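Local coordinates for protein UDP-N-acetylmuramate--L-alanine ligase (Thermotoga maritima, PDB 1J6U) that catalyses the ATP-dependent joining of L-alanine to UDP-N-acetylmuramate, a step in peptidoglycan biosynthesis for the bacterial cell wall, at residues A[113-118]-A[182-187]; A[216-221]-A[231-236]; A[354-359]-A[441-446]; A[383-388]-A[418-423]. All blocks are in the same frame, centred on the assembly; numbering follows the deposited sequence.

Interaction 1: residues A[113-118]-A[182-187]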
loop_
_atom_site.group_PDB
_atom_site.type_symbol
_atom_site.label_atom_id
_atom_site.label_comp_id
_atom_site.label_asym_id
_atom_site.label_seq_id
_atom_site.Cartn_x
_atom_site.Cartn_y
_atom_site.Cartn_z
ATOM N N LYS A 113 -18.998 3.709 -15.271
ATOM C CA LYS A 113 -19.833 2.639 -15.821
ATOM C C LYS A 113 -18.897 1.621 -16.501
ATOM O O LYS A 113 -18.981 1.349 -17.702
ATOM C CB LYS A 113 -20.855 3.231 -16.815
ATOM N N LYS A 114 -17.988 1.063 -15.717
ATOM C CA LYS A 114 -17.012 0.124 -16.246
ATOM C C LYS A 114 -16.970 -1.166 -15.445
ATOM O O LYS A 114 -17.607 -1.273 -14.408
ATOM C CB LYS A 114 -15.639 0.764 -16.210
ATOM C CG LYS A 114 -15.307 1.665 -17.373
ATOM C CD LYS A 114 -13.833 2.068 -17.219
ATOM C CE LYS A 114 -13.204 2.733 -18.451
ATOM N NZ LYS A 114 -11.717 2.820 -18.209
ATOM N N GLU A 115 -16.220 -2.153 -15.925
ATOM C CA GLU A 115 -16.104 -3.411 -15.199
ATOM C C GLU A 115 -15.156 -3.087 -14.052
ATOM O O GLU A 115 -14.073 -2.546 -14.269
ATOM C CB GLU A 115 -15.492 -4.480 -16.105
ATOM C CG GLU A 115 -15.375 -5.871 -15.489
ATOM C CD GLU A 115 -14.535 -6.828 -16.352
ATOM O OE1 GLU A 115 -13.918 -6.384 -17.357
ATOM O OE2 GLU A 115 -14.478 -8.033 -16.018
ATOM N N GLU A 116 -15.533 -3.452 -12.839
ATOM C CA GLU A 116 -14.709 -3.129 -11.690
ATOM C C GLU A 116 -13.980 -4.230 -10.922
ATOM O O GLU A 116 -14.584 -5.197 -10.477
ATOM C CB GLU A 116 -15.548 -2.346 -10.690
ATOM C CG GLU A 116 -16.070 -1.023 -11.206
ATOM C CD GLU A 116 -17.033 -0.367 -10.211
ATOM O OE1 GLU A 116 -17.101 -0.823 -9.036
ATOM O OE2 GLU A 116 -17.723 0.606 -10.609
ATOM N N PHE A 117 -12.673 -4.041 -10.743
ATOM C CA PHE A 117 -11.875 -4.958 -9.968
ATOM C C PHE A 117 -11.526 -4.197 -8.676
ATOM O O PHE A 117 -10.768 -3.230 -8.688
ATOM C CB PHE A 117 -10.577 -5.332 -10.691
ATOM C CG PHE A 117 -10.772 -6.190 -11.918
ATOM C CD1 PHE A 117 -11.251 -5.636 -13.110
ATOM C CD2 PHE A 117 -10.389 -7.526 -11.918
ATOM C CE1 PHE A 117 -11.332 -6.390 -14.265
ATOM C CE2 PHE A 117 -10.468 -8.282 -13.079
ATOM C CZ PHE A 117 -10.938 -7.707 -14.247
ATOM N N ALA A 118 -12.104 -4.632 -7.567
ATOM C CA ALA A 118 -11.838 -4.029 -6.276
ATOM C C ALA A 118 -11.059 -4.969 -5.352
ATOM O O ALA A 118 -11.231 -6.212 -5.341
ATOM C CB ALA A 118 -13.146 -3.624 -5.615
ATOM N N PRO A 182 -18.555 -3.729 -6.777
ATOM C CA PRO A 182 -17.699 -4.074 -7.917
ATOM C C PRO A 182 -18.147 -5.409 -8.505
ATOM O O PRO A 182 -18.949 -6.136 -7.896
ATOM C CB PRO A 182 -16.329 -4.194 -7.275
ATOM C CG PRO A 182 -16.695 -4.824 -5.891
ATOM C CD PRO A 182 -17.863 -3.965 -5.489
ATOM N N ASN A 183 -17.619 -5.725 -9.678
ATOM C CA ASN A 183 -17.910 -6.988 -10.351
ATOM C C ASN A 183 -17.207 -8.072 -9.553
ATOM O O ASN A 183 -17.798 -9.113 -9.204
ATOM C CB ASN A 183 -17.311 -7.008 -11.766
ATOM C CG ASN A 183 -17.991 -6.048 -12.715
ATOM O OD1 ASN A 183 -17.946 -4.821 -12.546
ATOM N ND2 ASN A 183 -18.625 -6.606 -13.739
ATOM N N TYR A 184 -15.922 -7.808 -9.299
ATOM C CA TYR A 184 -15.046 -8.724 -8.588
ATOM C C TYR A 184 -14.416 -8.008 -7.414
ATOM O O TYR A 184 -14.016 -6.862 -7.512
ATOM C CB TYR A 184 -13.942 -9.191 -9.520
ATOM C CG TYR A 184 -14.387 -9.314 -10.940
ATOM C CD1 TYR A 184 -13.802 -8.562 -11.937
ATOM C CD2 TYR A 184 -15.418 -10.177 -11.287
ATOM C CE1 TYR A 184 -14.231 -8.660 -13.253
ATOM C CE2 TYR A 184 -15.852 -10.277 -12.589
ATOM C CZ TYR A 184 -15.262 -9.522 -13.565
ATOM O OH TYR A 184 -15.724 -9.642 -14.849
ATOM N N LEU A 185 -14.323 -8.716 -6.309
ATOM C CA LEU A 185 -13.754 -8.197 -5.110
ATOM C C LEU A 185 -12.829 -9.232 -4.452
ATOM O O LEU A 185 -13.240 -10.391 -4.201
ATOM C CB LEU A 185 -14.864 -7.868 -4.134
ATOM C CG LEU A 185 -14.368 -7.636 -2.713
ATOM C CD1 LEU A 185 -13.768 -6.226 -2.675
ATOM C CD2 LEU A 185 -15.507 -7.805 -1.690
ATOM N N ILE A 186 -11.571 -8.839 -4.220
ATOM C CA ILE A 186 -10.669 -9.712 -3.469
ATOM C C ILE A 186 -10.665 -9.106 -2.056
ATOM O O ILE A 186 -10.554 -7.875 -1.884
ATOM C CB ILE A 186 -9.217 -9.683 -3.963
ATOM C CG1 ILE A 186 -9.080 -10.382 -5.314
ATOM C CG2 ILE A 186 -8.329 -10.366 -2.941
ATOM C CD1 ILE A 186 -7.641 -10.299 -5.914
ATOM N N ILE A 187 -10.847 -9.951 -1.054
ATOM C CA ILE A 187 -10.803 -9.488 0.325
ATOM C C ILE A 187 -9.593 -10.247 0.840
ATOM O O ILE A 187 -9.691 -11.457 1.073
ATOM C CB ILE A 187 -12.016 -9.940 1.157
ATOM C CG1 ILE A 187 -13.322 -9.399 0.559
ATOM C CG2 ILE A 187 -11.854 -9.458 2.598
ATOM C CD1 ILE A 187 -14.585 -9.865 1.338
#

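Interaction 2: residues A[216-221]-A[231-236]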
loop_
_atom_site.group_PDB
_atom_site.type_symbol
_atom_site.label_atom_id
_atom_site.label_comp_id
_atom_site.label_asym_id
_atom_site.label_seq_id
_atom_site.Cartn_x
_atom_site.Cartn_y
_atom_site.Cartn_z
ATOM N N THR A 216 -21.498 -8.046 -5.130
ATOM C CA THR A 216 -20.378 -8.310 -6.012
ATOM C C THR A 216 -20.617 -9.631 -6.737
ATOM O O THR A 216 -21.086 -10.594 -6.115
ATOM C CB THR A 216 -19.065 -8.395 -5.187
ATOM O OG1 THR A 216 -18.812 -7.120 -4.592
ATOM C CG2 THR A 216 -17.892 -8.775 -6.064
ATOM N N ASP A 217 -20.309 -9.680 -8.034
ATOM C CA ASP A 217 -20.478 -10.926 -8.784
ATOM C C ASP A 217 -19.566 -12.057 -8.317
ATOM O O ASP A 217 -20.007 -13.196 -8.152
ATOM C CB ASP A 217 -20.254 -10.664 -10.251
ATOM C CG ASP A 217 -21.159 -9.594 -10.760
ATOM O OD1 ASP A 217 -22.230 -9.425 -10.131
ATOM O OD2 ASP A 217 -20.816 -8.931 -11.772
ATOM N N LEU A 218 -18.294 -11.752 -8.090
ATOM C CA LEU A 218 -17.372 -12.772 -7.634
ATOM C C LEU A 218 -16.506 -12.230 -6.489
ATOM O O LEU A 218 -15.859 -11.194 -6.602
ATOM C CB LEU A 218 -16.513 -13.224 -8.811
ATOM C CG LEU A 218 -15.451 -14.299 -8.605
ATOM C CD1 LEU A 218 -16.113 -15.620 -8.322
ATOM C CD2 LEU A 218 -14.576 -14.382 -9.855
ATOM N N VAL A 219 -16.502 -12.947 -5.378
ATOM C CA VAL A 219 -15.735 -12.531 -4.234
ATOM C C VAL A 219 -14.608 -13.528 -4.004
ATOM O O VAL A 219 -14.851 -14.736 -3.940
ATOM C CB VAL A 219 -16.640 -12.453 -2.954
ATOM C CG1 VAL A 219 -15.801 -12.141 -1.731
ATOM C CG2 VAL A 219 -17.687 -11.353 -3.115
ATOM N N VAL A 220 -13.364 -13.036 -3.926
ATOM C CA VAL A 220 -12.255 -13.942 -3.642
ATOM C C VAL A 220 -11.946 -13.683 -2.187
ATOM O O VAL A 220 -11.883 -12.541 -1.714
ATOM C CB VAL A 220 -11.009 -13.713 -4.522
ATOM C CG1 VAL A 220 -9.875 -14.549 -3.997
ATOM C CG2 VAL A 220 -11.304 -14.152 -5.980
ATOM N N THR A 221 -11.716 -14.758 -1.475
ATOM C CA THR A 221 -11.523 -14.613 -0.079
ATOM C C THR A 221 -10.443 -15.522 0.488
ATOM O O THR A 221 -10.133 -16.583 -0.082
ATOM C CB THR A 221 -12.887 -14.851 0.561
ATOM O OG1 THR A 221 -13.197 -13.752 1.403
ATOM C CG2 THR A 221 -12.940 -16.165 1.293
ATOM N N LEU A 231 -17.472 -15.727 2.901
ATOM C CA LEU A 231 -18.029 -14.881 1.865
ATOM C C LEU A 231 -17.473 -15.155 0.485
ATOM O O LEU A 231 -18.018 -14.706 -0.521
ATOM C CB LEU A 231 -17.778 -13.406 2.190
ATOM C CG LEU A 231 -18.268 -12.956 3.554
ATOM C CD1 LEU A 231 -17.939 -11.503 3.713
ATOM C CD2 LEU A 231 -19.765 -13.163 3.678
ATOM N N GLY A 232 -16.373 -15.875 0.414
ATOM C CA GLY A 232 -15.784 -16.083 -0.892
ATOM C C GLY A 232 -16.438 -17.099 -1.803
ATOM O O GLY A 232 -16.851 -18.174 -1.382
ATOM N N ASP A 233 -16.533 -16.751 -3.070
ATOM C CA ASP A 233 -17.049 -17.674 -4.044
ATOM C C ASP A 233 -15.895 -18.643 -4.276
ATOM O O ASP A 233 -16.107 -19.795 -4.584
ATOM C CB ASP A 233 -17.439 -16.899 -5.280
ATOM C CG ASP A 233 -18.614 -15.972 -5.016
ATOM O OD1 ASP A 233 -18.553 -14.776 -5.400
ATOM O OD2 ASP A 233 -19.607 -16.454 -4.410
ATOM N N VAL A 234 -14.663 -18.149 -4.145
ATOM C CA VAL A 234 -13.450 -18.977 -4.223
ATOM C C VAL A 234 -12.491 -18.461 -3.142
ATOM O O VAL A 234 -12.529 -17.279 -2.752
ATOM C CB VAL A 234 -12.719 -18.949 -5.601
ATOM C CG1 VAL A 234 -13.660 -19.384 -6.680
ATOM C CG2 VAL A 234 -12.165 -17.577 -5.893
ATOM N N THR A 235 -11.646 -19.361 -2.651
ATOM C CA THR A 235 -10.687 -19.023 -1.615
ATOM C C THR A 235 -9.243 -19.440 -1.916
ATOM O O THR A 235 -8.962 -20.234 -2.834
ATOM C CB THR A 235 -11.083 -19.652 -0.276
ATOM O OG1 THR A 235 -11.029 -21.077 -0.393
ATOM C CG2 THR A 235 -12.469 -19.236 0.104
ATOM N N PHE A 236 -8.335 -18.861 -1.132
ATOM C CA PHE A 236 -6.903 -19.136 -1.239
ATOM C C PHE A 236 -6.445 -19.162 0.215
ATOM O O PHE A 236 -6.976 -18.460 1.080
ATOM C CB PHE A 236 -6.148 -18.037 -2.041
ATOM C CG PHE A 236 -6.230 -16.667 -1.420
ATOM C CD1 PHE A 236 -5.271 -16.247 -0.490
ATOM C CD2 PHE A 236 -7.327 -15.860 -1.653
ATOM C CE1 PHE A 236 -5.417 -15.037 0.217
ATOM C CE2 PHE A 236 -7.497 -14.650 -0.954
ATOM C CZ PHE A 236 -6.542 -14.230 -0.008
#

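Interaction 3: residues A[354-359]-A[441-446]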
loop_
_atom_site.group_PDB
_atom_site.type_symbol
_atom_site.label_atom_id
_atom_site.label_comp_id
_atom_site.label_asym_id
_atom_site.label_seq_id
_atom_site.Cartn_x
_atom_site.Cartn_y
_atom_site.Cartn_z
ATOM N N VAL A 354 20.560 -4.380 8.863
ATOM C CA VAL A 354 20.496 -3.200 9.722
ATOM C C VAL A 354 19.143 -2.512 9.594
ATOM O O VAL A 354 18.764 -2.054 8.512
ATOM C CB VAL A 354 21.561 -2.177 9.350
ATOM C CG1 VAL A 354 21.376 -0.949 10.198
ATOM C CG2 VAL A 354 22.941 -2.774 9.552
ATOM N N VAL A 355 18.413 -2.458 10.700
ATOM C CA VAL A 355 17.111 -1.820 10.707
ATOM C C VAL A 355 17.174 -0.447 11.362
ATOM O O VAL A 355 17.689 -0.298 12.463
ATOM C CB VAL A 355 16.096 -2.651 11.461
ATOM C CG1 VAL A 355 14.721 -1.997 11.384
ATOM C CG2 VAL A 355 16.063 -4.027 10.892
ATOM N N ILE A 356 16.694 0.549 10.634
ATOM C CA ILE A 356 16.580 1.913 11.096
ATOM C C ILE A 356 15.043 2.038 11.158
ATOM O O ILE A 356 14.358 2.156 10.130
ATOM C CB ILE A 356 17.153 2.893 10.074
ATOM C CG1 ILE A 356 18.652 2.615 9.885
ATOM C CG2 ILE A 356 16.924 4.318 10.560
ATOM C CD1 ILE A 356 18.963 1.778 8.664
ATOM N N PHE A 357 14.508 1.987 12.367
ATOM C CA PHE A 357 13.072 2.001 12.565
ATOM C C PHE A 357 12.467 3.226 13.211
ATOM O O PHE A 357 12.841 3.596 14.323
ATOM C CB PHE A 357 12.715 0.773 13.393
ATOM C CG PHE A 357 11.277 0.709 13.816
ATOM C CD1 PHE A 357 10.256 0.784 12.877
ATOM C CD2 PHE A 357 10.946 0.501 15.151
ATOM C CE1 PHE A 357 8.918 0.646 13.266
ATOM C CE2 PHE A 357 9.624 0.361 15.547
ATOM C CZ PHE A 357 8.606 0.433 14.603
ATOM N N GLN A 358 11.511 3.836 12.525
ATOM C CA GLN A 358 10.812 5.004 13.059
ATOM C C GLN A 358 9.433 4.503 13.488
ATOM O O GLN A 358 8.587 4.278 12.648
ATOM C CB GLN A 358 10.689 6.074 11.979
ATOM C CG GLN A 358 9.802 7.266 12.347
ATOM C CD GLN A 358 9.610 8.229 11.180
ATOM O OE1 GLN A 358 9.110 7.849 10.110
ATOM N NE2 GLN A 358 10.000 9.486 11.382
ATOM N N PRO A 359 9.200 4.305 14.799
ATOM C CA PRO A 359 7.902 3.815 15.285
ATOM C C PRO A 359 6.782 4.755 14.866
ATOM O O PRO A 359 7.007 5.928 14.559
ATOM C CB PRO A 359 8.088 3.751 16.800
ATOM C CG PRO A 359 9.567 3.675 16.983
ATOM C CD PRO A 359 10.077 4.633 15.928
ATOM N N GLY A 441 6.107 6.653 8.353
ATOM C CA GLY A 441 6.283 8.089 8.278
ATOM C C GLY A 441 7.441 8.676 7.514
ATOM O O GLY A 441 7.783 8.246 6.408
ATOM N N ASP A 442 7.989 9.714 8.139
ATOM C CA ASP A 442 9.132 10.534 7.720
ATOM C C ASP A 442 10.371 9.771 7.257
ATOM O O ASP A 442 11.137 10.216 6.394
ATOM C CB ASP A 442 9.612 11.326 8.932
ATOM C CG ASP A 442 9.081 12.679 8.977
ATOM O OD1 ASP A 442 8.809 13.245 7.897
ATOM O OD2 ASP A 442 8.963 13.189 10.106
ATOM N N ILE A 443 10.609 8.652 7.926
ATOM C CA ILE A 443 11.793 7.866 7.660
ATOM C C ILE A 443 12.143 7.692 6.196
ATOM O O ILE A 443 13.318 7.629 5.844
ATOM C CB ILE A 443 11.713 6.543 8.389
ATOM C CG1 ILE A 443 13.118 5.968 8.456
ATOM C CG2 ILE A 443 10.656 5.652 7.767
ATOM C CD1 ILE A 443 13.247 4.899 9.434
ATOM N N ILE A 444 11.124 7.678 5.344
ATOM C CA ILE A 444 11.326 7.548 3.919
ATOM C C ILE A 444 12.291 8.608 3.389
ATOM O O ILE A 444 13.010 8.356 2.410
ATOM C CB ILE A 444 9.958 7.581 3.113
ATOM C CG1 ILE A 444 10.246 7.269 1.651
ATOM C CG2 ILE A 444 9.227 8.903 3.232
ATOM C CD1 ILE A 444 10.563 5.750 1.435
ATOM N N TYR A 445 12.340 9.779 4.027
ATOM C CA TYR A 445 13.272 10.819 3.560
ATOM C C TYR A 445 14.741 10.576 4.017
ATOM O O TYR A 445 15.683 10.937 3.325
ATOM C CB TYR A 445 12.788 12.203 4.010
ATOM C CG TYR A 445 11.385 12.525 3.535
ATOM C CD1 TYR A 445 10.293 12.396 4.398
ATOM C CD2 TYR A 445 11.135 12.872 2.198
ATOM C CE1 TYR A 445 8.980 12.596 3.949
ATOM C CE2 TYR A 445 9.821 13.075 1.727
ATOM C CZ TYR A 445 8.742 12.937 2.612
ATOM O OH TYR A 445 7.432 13.151 2.190
ATOM N N SER A 446 14.924 9.943 5.173
ATOM C CA SER A 446 16.254 9.640 5.682
ATOM C C SER A 446 16.842 8.664 4.700
ATOM O O SER A 446 17.989 8.807 4.255
ATOM C CB SER A 446 16.175 8.961 7.048
ATOM O OG SER A 446 15.354 9.720 7.907
#

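Interaction 4: residues A[383-388]-A[418-423]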
loop_
_atom_site.group_PDB
_atom_site.type_symbol
_atom_site.label_atom_id
_atom_site.label_comp_id
_atom_site.label_asym_id
_atom_site.label_seq_id
_atom_site.Cartn_x
_atom_site.Cartn_y
_atom_site.Cartn_z
ATOM N N VAL A 383 18.708 0.701 14.894
ATOM C CA VAL A 383 18.717 2.125 15.237
ATOM C C VAL A 383 17.227 2.517 15.321
ATOM O O VAL A 383 16.517 2.424 14.326
ATOM C CB VAL A 383 19.359 3.027 14.148
ATOM C CG1 VAL A 383 19.168 4.515 14.536
ATOM C CG2 VAL A 383 20.842 2.743 14.019
ATOM N N VAL A 384 16.740 2.919 16.495
ATOM C CA VAL A 384 15.336 3.330 16.633
ATOM C C VAL A 384 15.300 4.851 16.704
ATOM O O VAL A 384 16.219 5.428 17.254
ATOM C CB VAL A 384 14.721 2.869 17.943
ATOM C CG1 VAL A 384 13.246 3.191 17.932
ATOM C CG2 VAL A 384 14.958 1.402 18.163
ATOM N N THR A 385 14.273 5.489 16.140
ATOM C CA THR A 385 14.135 6.939 16.228
ATOM C C THR A 385 12.903 7.178 17.053
ATOM O O THR A 385 12.220 6.239 17.466
ATOM C CB THR A 385 13.805 7.673 14.942
ATOM O OG1 THR A 385 14.264 6.950 13.812
ATOM C CG2 THR A 385 14.476 9.039 14.981
ATOM N N GLU A 386 12.618 8.455 17.271
ATOM C CA GLU A 386 11.464 8.845 18.035
ATOM C C GLU A 386 10.241 8.530 17.177
ATOM O O GLU A 386 10.357 8.459 15.951
ATOM C CB GLU A 386 11.524 10.344 18.346
ATOM C CG GLU A 386 10.531 10.691 19.408
ATOM C CD GLU A 386 10.543 9.649 20.520
ATOM O OE1 GLU A 386 11.505 9.665 21.310
ATOM O OE2 GLU A 386 9.615 8.804 20.591
ATOM N N VAL A 387 9.081 8.337 17.805
ATOM C CA VAL A 387 7.887 8.045 17.031
ATOM C C VAL A 387 7.503 9.180 16.098
ATOM O O VAL A 387 7.754 10.348 16.373
ATOM C CB VAL A 387 6.695 7.766 17.900
ATOM C CG1 VAL A 387 7.073 6.768 18.968
ATOM C CG2 VAL A 387 6.189 9.058 18.464
ATOM N N TYR A 388 6.904 8.809 14.974
ATOM C CA TYR A 388 6.455 9.778 13.994
ATOM C C TYR A 388 5.122 10.307 14.539
ATOM O O TYR A 388 4.156 9.536 14.684
ATOM C CB TYR A 388 6.246 9.076 12.668
ATOM C CG TYR A 388 5.716 9.977 11.595
ATOM C CD1 TYR A 388 6.551 10.893 10.963
ATOM C CD2 TYR A 388 4.370 9.908 11.198
ATOM C CE1 TYR A 388 6.067 11.725 9.953
ATOM C CE2 TYR A 388 3.870 10.737 10.192
ATOM C CZ TYR A 388 4.725 11.646 9.575
ATOM O OH TYR A 388 4.246 12.503 8.612
ATOM N N GLU A 418 17.269 10.376 18.371
ATOM C CA GLU A 418 16.015 11.092 18.348
ATOM C C GLU A 418 15.713 12.087 17.251
ATOM O O GLU A 418 14.562 12.234 16.891
ATOM C CB GLU A 418 15.754 11.754 19.698
ATOM C CG GLU A 418 16.316 13.123 19.838
ATOM C CD GLU A 418 15.545 13.912 20.855
ATOM O OE1 GLU A 418 14.306 14.028 20.685
ATOM O OE2 GLU A 418 16.175 14.406 21.817
ATOM N N LYS A 419 16.705 12.787 16.731
ATOM C CA LYS A 419 16.431 13.745 15.673
ATOM C C LYS A 419 16.489 13.084 14.288
ATOM O O LYS A 419 17.514 12.540 13.900
ATOM C CB LYS A 419 17.410 14.914 15.767
ATOM C CG LYS A 419 16.966 16.035 16.718
ATOM C CD LYS A 419 15.949 15.564 17.745
ATOM C CE LYS A 419 15.107 16.748 18.249
ATOM N NZ LYS A 419 13.781 16.345 18.842
ATOM N N LEU A 420 15.380 13.139 13.552
ATOM C CA LEU A 420 15.283 12.516 12.240
ATOM C C LEU A 420 16.420 12.819 11.253
ATOM O O LEU A 420 16.891 11.917 10.560
ATOM C CB LEU A 420 13.928 12.869 11.616
ATOM C CG LEU A 420 13.162 11.964 10.620
ATOM C CD1 LEU A 420 13.474 12.367 9.174
ATOM C CD2 LEU A 420 13.462 10.460 10.908
ATOM N N PRO A 421 16.895 14.072 11.183
ATOM C CA PRO A 421 17.986 14.444 10.251
ATOM C C PRO A 421 19.340 13.808 10.575
ATOM O O PRO A 421 20.262 13.803 9.766
ATOM C CB PRO A 421 18.048 15.954 10.362
ATOM C CG PRO A 421 16.699 16.338 10.964
ATOM C CD PRO A 421 16.420 15.239 11.933
ATOM N N GLU A 422 19.445 13.269 11.771
ATOM C CA GLU A 422 20.661 12.632 12.187
ATOM C C GLU A 422 20.767 11.218 11.695
ATOM O O GLU A 422 21.884 10.721 11.486
ATOM C CB GLU A 422 20.771 12.667 13.719
ATOM C CG GLU A 422 21.230 14.013 14.200
ATOM C CD GLU A 422 22.656 14.348 13.749
ATOM O OE1 GLU A 422 22.904 15.500 13.301
ATOM O OE2 GLU A 422 23.528 13.451 13.860
ATOM N N LEU A 423 19.608 10.573 11.524
ATOM C CA LEU A 423 19.489 9.180 11.062
ATOM C C LEU A 423 20.503 8.728 9.970
ATOM O O LEU A 423 21.353 7.864 10.206
ATOM C CB LEU A 423 18.054 8.957 10.582
ATOM C CG LEU A 423 17.286 7.783 11.178
ATOM C CD1 LEU A 423 17.472 7.761 12.657
ATOM C CD2 LEU A 423 15.810 7.906 10.846
#

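Interaction 1: residues A[113-118]-A[182-187]
The rings of Phe-117 and Tyr-184 meet edge to face: CD1 of Tyr-184 stands over the centre of one face of Phe-117, 3.5 Å from Phe-117 CE2, with the ring planes 63° apart. Tyr-184 in turn has CB of Asn-183 over one of its faces, while Glu-115 OE2 lies at its edge beside the hydroxyl, so close in the model that its position is doubtful. Were Phe-117 cut back to an alanine, the edge of Tyr-184 would probably lose the face it rests on, and a gap would be likely to open toward Val-132 and Leu-136 of helix 125-138. On the other side of the sheet, Ala-118 CB packs 3.6 Å from Pro-182 CB. The backbones run parallel, with Ala-118 N bonded to Tyr-184 O (2.9 Å) and Ile-186 N to Ala-118 O (2.9 Å). Where the pairing begins, Asn-183 puts its side chain to use: with CG beside its own backbone N (chi1 -69°), OD1 takes an almost straight bond from Glu-116 N at 2.8 Å, the donor standing above the amide plane. The Glu-116 carboxylate instead reaches Tyr-168 through OE1. These are central strands of the middle domain; strand 116-120 runs on into Gly-121 to Thr-127, a segment predicted to bind ATP. Strands 166-170 and 218-222 flank the pair, and helix 125-138 covers the face bearing Phe-117 and Ile-186.

Interaction 2: residues A[216-221]-A[231-236]
Asp-233 keeps CG beside its own backbone N (chi1 -67°), which swings the carboxylate back to Val-219, and Phe-236, with CG between backbone N and carbonyl carbon (chi1 61°), holds its ring against the backbone of Thr-221. Both belong to the segment that pairs in parallel with strand 218-222 at the border of the middle-domain sheet, where 234-236 is the outermost strand. Asp-233 grips Val-219 twice. Its OD1 accepts Val-219 N at 2.7 Å, met on the anti side of the carboxylate and somewhat out of its plane, and its own N donates to Val-219 O at 2.8 Å. Val-219 O also takes a weak bond from Val-234 N, the first rung of the parallel ladder, which goes on with Thr-221 N to Val-234 O (2.9 Å) and Phe-236 N to Thr-221 O (3.1 Å). On one face of the sheet CG2 of Val-220 meets CG2 of Val-234 at 3.5 Å, while CG1 of Val-220 comes to the edge of the Phe-236 ring; helix 276-291 packs on Leu-218, Val-234 and Phe-236. On the other face Thr-221 OG1 bonds to Thr-228 O and Thr-235 OG1 to Thr-242 N. These two threonine side chains lie side by side, pointing the same way, and pack tightly, with Thr-221 CG2 3.3 Å from Thr-235 CG2.

Interaction 3: residues A[354-359]-A[441-446]
Ile-356 meets Ile-443 where a strand of the C-terminal domain, a Rossmann-like alpha/beta fold, passes the N-terminal end of the last helix, 443-457. Its CG2 lies 3.9 Å from Ile-443 CD1, the two side chains crossing at a slant, and Ile-443 CD1 also presses close on the carbonyl oxygen of Ile-356. Leu-423 touches both isoleucines and widens this apolar patch. Phe-357 then turns its side chain to the other face of the strand, against Phe-372 and Ile-403. Gln-358 returns to the helix side and carries the polar part of the contact. Its CG is anti to the backbone N (chi1 172°) and the chain stays extended, which carries the amide to the backbone of Asp-442 and Ile-443, about where helix 443-457 begins. OE1 accepts Ile-443 N at 2.8 Å with a fairly straight N-H (167°), although the donor stands above the amide plane. The backbone N of Asp-442 is close to the same oxygen but badly angled for a bond. The partial positive charge at the N-terminal end of this helix is likely to attract the amide oxygen. A leucine in place of Gln-358 would probably leave Ile-443 N without its acceptor in a buried setting. Nearer its backbone, Gln-358 CB packs 3.8 Å from Ile-443 CB, while NE2 of Gln-358 lies 3.1 Å from Asp-442 CB.

Interaction 4: residues A[383-388]-A[418-423]
On and just beyond strand 381-384 in the C-terminal alpha/beta domain, Val-383, Thr-385 and Glu-386 face the connection that leads from strand 414-416 to the short helix 423-426. Van der Waals packing carries the contact. Thr-385 and Leu-423 approach tip to tip: OG1 of Thr-385 sits against both methyls of Leu-423, 3.5 Å from CD1 and equally far from CD2. This hydroxyl is buried with no polar partner in the model, which is likely to be unfavourable. The other branch of Thr-385, CG2, lies 3.7 Å from the carbonyl oxygen of Glu-418, and Glu-386 CB touches that oxygen more loosely. Val-383 and Leu-423 run past each other in opposite directions, CG1 of Val-383 being 4.1 Å from CD1 of Leu-423. Glu-386 leaves its backbone with CG anti to N (chi1 -166°) and then bends at chi2 (43°), which folds the carboxylate back so that OE2 accepts Val-387 N at 2.9 Å. Ser-399 N and Gly-400 N donate to the same oxygen, tying it to the start of helix 400-409. Glu-418 forms a salt bridge to Lys-419 NZ through OE1 (3.0 Å), which probably tempers the charge facing Glu-386. Beyond the contact, Leu-420 and Leu-423 rest on helix 443-457, and strand 381-384 lies between strands 352-357 and 414-416.

From the N terminus, interaction 1 comes first and closes a loop of 63 residues that holds the predicted ATP-binding segment and helix 125-138. Interaction 2 follows in series, closing a loop of only nine residues. Both belong to the middle-domain sheet, where strands 184-187 and 218-222 are neighbours: Leu-185 O and Val-220 N lie 2.7 Å apart. Farther along, interaction 3 closes 81 residues between strand 352-357 and the final helix, and interaction 4 is nested inside that loop. These two share the C-terminal sheet through adjacent strands 352-357 and 381-384. The two pairs sit on opposite sides of the chain's centre, the centres of contacts in different pairs being about 35 Å apart or more.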